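Colicin B (Escherichia coli, PDB 1RH1) kills Escherichia coli and closely related bacteria by forming channels that depolarise the cytoplasmic membrane and dissipate the energy of the cell. Local coordinates at residues 165-170 with 190-195. Sequence-based numbering, arbitrary orientation.
Sequences VPVKYR and MTVPVV
Val165 and Val192 form an antiparallel hydrogen-bonded pair, Val165 N giving its hydrogen to Val192 O at 2.8 Å and Val192 N returning one to Val165 O at 2.9 Å, while the N-to-C directions of the short segments 165-167 and 190-195 differ by 135°, well short of strictly antiparallel. Next along, Pro166 faces Thr191 as a non-hydrogen-bonded pair; the proline has no N-H to give, and this is a position where none is needed across the ladder. Thr191 OG1 instead adds a weak bond of 3.2 Å to Val165 O, which thus receives two donors. Further on, Val167 N also bonds to Met190 O.

Val165, Val167, Met190 and Val192 share one face of the sheet. Val167 packs there with both branches: its side chain and that of Val192 cross at about a right angle, with Val167 CG1, beside its own backbone N (chi1 -70°), 3.6 Å from Val192 CB, while Val167 CG2 lies 3.8 Å from Met190 CB. At the other end Val165 CG1 packs on Val194 CG2.

The chain turns a corner at Lys168, and strand 169-176 joins a different sheet. Arg170 comes back over the same apolar face, its CD 4.1 Å from Met190 SD and its NE 3.7 Å from Val192 CG2. Its guanidinium goes on to salt bridges with Asp267 of strand 266-271 and with Asp17 of the TonB box.

The corner therefore passes the chain from the mixed sheet to the antiparallel one, and Arg170 of the second packs on Met190 and Val192 of the first. Burying the arginine's aliphatic stem while two carboxylates hold its charged end probably helps fix the guanidinium, and links this buried seam to the start of the TonB box.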
loop_
_atom_site.group_PDB
_atom_site.type_symbol
_atom_site.label_atom_id
_atom_site.label_comp_id
_atom_site.label_asym_id
_atom_site.label_seq_id
_atom_site.Cartn_x
_atom_site.Cartn_y
_atom_site.Cartn_z
ATOM N N VAL A 165 -3.243 16.528 -9.356
ATOM C CA VAL A 165 -2.671 16.323 -10.668
ATOM C C VAL A 165 -1.699 15.140 -10.637
ATOM O O VAL A 165 -0.913 14.975 -9.710
ATOM C CB VAL A 165 -1.996 17.650 -11.095
ATOM C CG1 VAL A 165 -0.900 18.084 -10.150
ATOM C CG2 VAL A 165 -1.391 17.452 -12.470
ATOM N N PRO A 166 -1.748 14.245 -11.619
ATOM C CA PRO A 166 -0.769 13.185 -11.816
ATOM C C PRO A 166 0.659 13.663 -11.815
ATOM O O PRO A 166 0.938 14.574 -12.573
ATOM C CB PRO A 166 -1.200 12.599 -13.102
ATOM C CG PRO A 166 -2.694 12.657 -12.986
ATOM C CD PRO A 166 -2.920 14.041 -12.461
ATOM N N VAL A 167 1.570 13.159 -10.978
ATOM C CA VAL A 167 2.981 13.583 -11.003
ATOM C C VAL A 167 3.956 12.432 -11.253
ATOM O O VAL A 167 3.580 11.260 -11.072
ATOM C CB VAL A 167 3.429 14.279 -9.669
ATOM C CG1 VAL A 167 2.772 15.630 -9.534
ATOM C CG2 VAL A 167 3.043 13.443 -8.474
ATOM N N LYS A 168 5.200 12.723 -11.679
ATOM C CA LYS A 168 6.181 11.651 -11.861
ATOM C C LYS A 168 7.316 11.560 -10.856
ATOM O O LYS A 168 7.959 10.520 -10.724
ATOM C CB LYS A 168 6.859 11.695 -13.229
ATOM C CG LYS A 168 7.459 12.988 -13.668
ATOM C CD LYS A 168 8.165 12.804 -14.986
ATOM C CE LYS A 168 8.468 14.217 -15.453
ATOM N NZ LYS A 168 9.394 14.181 -16.560
ATOM N N TYR A 169 7.569 12.679 -10.186
ATOM C CA TYR A 169 8.595 12.868 -9.191
ATOM C C TYR A 169 7.944 13.713 -8.135
ATOM O O TYR A 169 7.026 14.485 -8.402
ATOM C CB TYR A 169 9.816 13.626 -9.758
ATOM C CG TYR A 169 10.637 12.710 -10.652
ATOM C CD1 TYR A 169 10.720 12.932 -12.018
ATOM C CD2 TYR A 169 11.244 11.571 -10.112
ATOM C CE1 TYR A 169 11.393 12.008 -12.836
ATOM C CE2 TYR A 169 11.914 10.645 -10.917
ATOM C CZ TYR A 169 11.985 10.861 -12.287
ATOM O OH TYR A 169 12.606 9.919 -13.096
ATOM N N ARG A 170 8.398 13.510 -6.907
ATOM C CA ARG A 170 7.982 14.290 -5.769
ATOM C C ARG A 170 9.171 14.547 -4.883
ATOM O O ARG A 170 10.123 13.778 -4.827
ATOM C CB ARG A 170 6.934 13.565 -4.971
ATOM C CG ARG A 170 5.557 13.700 -5.597
ATOM C CD ARG A 170 4.453 13.068 -4.755
ATOM N NE ARG A 170 4.281 13.764 -3.495
ATOM C CZ ARG A 170 4.151 13.153 -2.316
ATOM N NH1 ARG A 170 4.008 13.905 -1.247
ATOM N NH2 ARG A 170 4.158 11.831 -2.149
ATOM N N MET A 190 2.092 8.474 -8.747
ATOM C CA MET A 190 1.817 9.379 -7.650
ATOM C C MET A 190 0.968 10.521 -8.156
ATOM O O MET A 190 0.828 10.732 -9.363
ATOM C CB MET A 190 3.139 9.903 -7.071
ATOM C CG MET A 190 4.003 8.786 -6.506
ATOM S SD MET A 190 5.588 9.311 -5.858
ATOM C CE MET A 190 6.222 9.838 -7.403
ATOM N N THR A 191 0.421 11.264 -7.189
ATOM C CA THR A 191 -0.425 12.418 -7.452
ATOM C C THR A 191 -0.125 13.586 -6.512
ATOM O O THR A 191 0.381 13.341 -5.424
ATOM C CB THR A 191 -1.847 11.850 -7.351
ATOM O OG1 THR A 191 -2.411 12.360 -8.538
ATOM C CG2 THR A 191 -2.700 12.219 -6.167
ATOM N N VAL A 192 -0.362 14.857 -6.853
ATOM C CA VAL A 192 -0.114 16.020 -5.985
ATOM C C VAL A 192 -1.252 17.044 -6.039
ATOM O O VAL A 192 -1.684 17.389 -7.134
ATOM C CB VAL A 192 1.233 16.685 -6.410
ATOM C CG1 VAL A 192 1.387 18.142 -5.975
ATOM C CG2 VAL A 192 2.338 15.948 -5.683
ATOM N N PRO A 193 -1.788 17.611 -4.957
ATOM C CA PRO A 193 -2.820 18.659 -4.988
ATOM C C PRO A 193 -2.535 19.972 -5.690
ATOM O O PRO A 193 -1.496 20.584 -5.426
ATOM C CB PRO A 193 -3.170 18.898 -3.549
ATOM C CG PRO A 193 -1.936 18.429 -2.828
ATOM C CD PRO A 193 -1.551 17.175 -3.597
ATOM N N VAL A 194 -3.429 20.395 -6.601
ATOM C CA VAL A 194 -3.314 21.720 -7.202
ATOM C C VAL A 194 -3.966 22.751 -6.258
ATOM O O VAL A 194 -5.090 22.550 -5.770
ATOM C CB VAL A 194 -3.999 21.704 -8.578
ATOM C CG1 VAL A 194 -4.012 23.063 -9.260
ATOM C CG2 VAL A 194 -3.205 20.764 -9.449
ATOM N N VAL A 195 -3.227 23.818 -5.892
ATOM C CA VAL A 195 -3.755 24.894 -5.056
ATOM C C VAL A 195 -3.637 26.180 -5.835
ATOM O O VAL A 195 -2.875 26.288 -6.806
ATOM C CB VAL A 195 -3.004 25.136 -3.696
ATOM C CG1 VAL A 195 -3.050 23.878 -2.854
ATOM C CG2 VAL A 195 -1.569 25.571 -3.933
#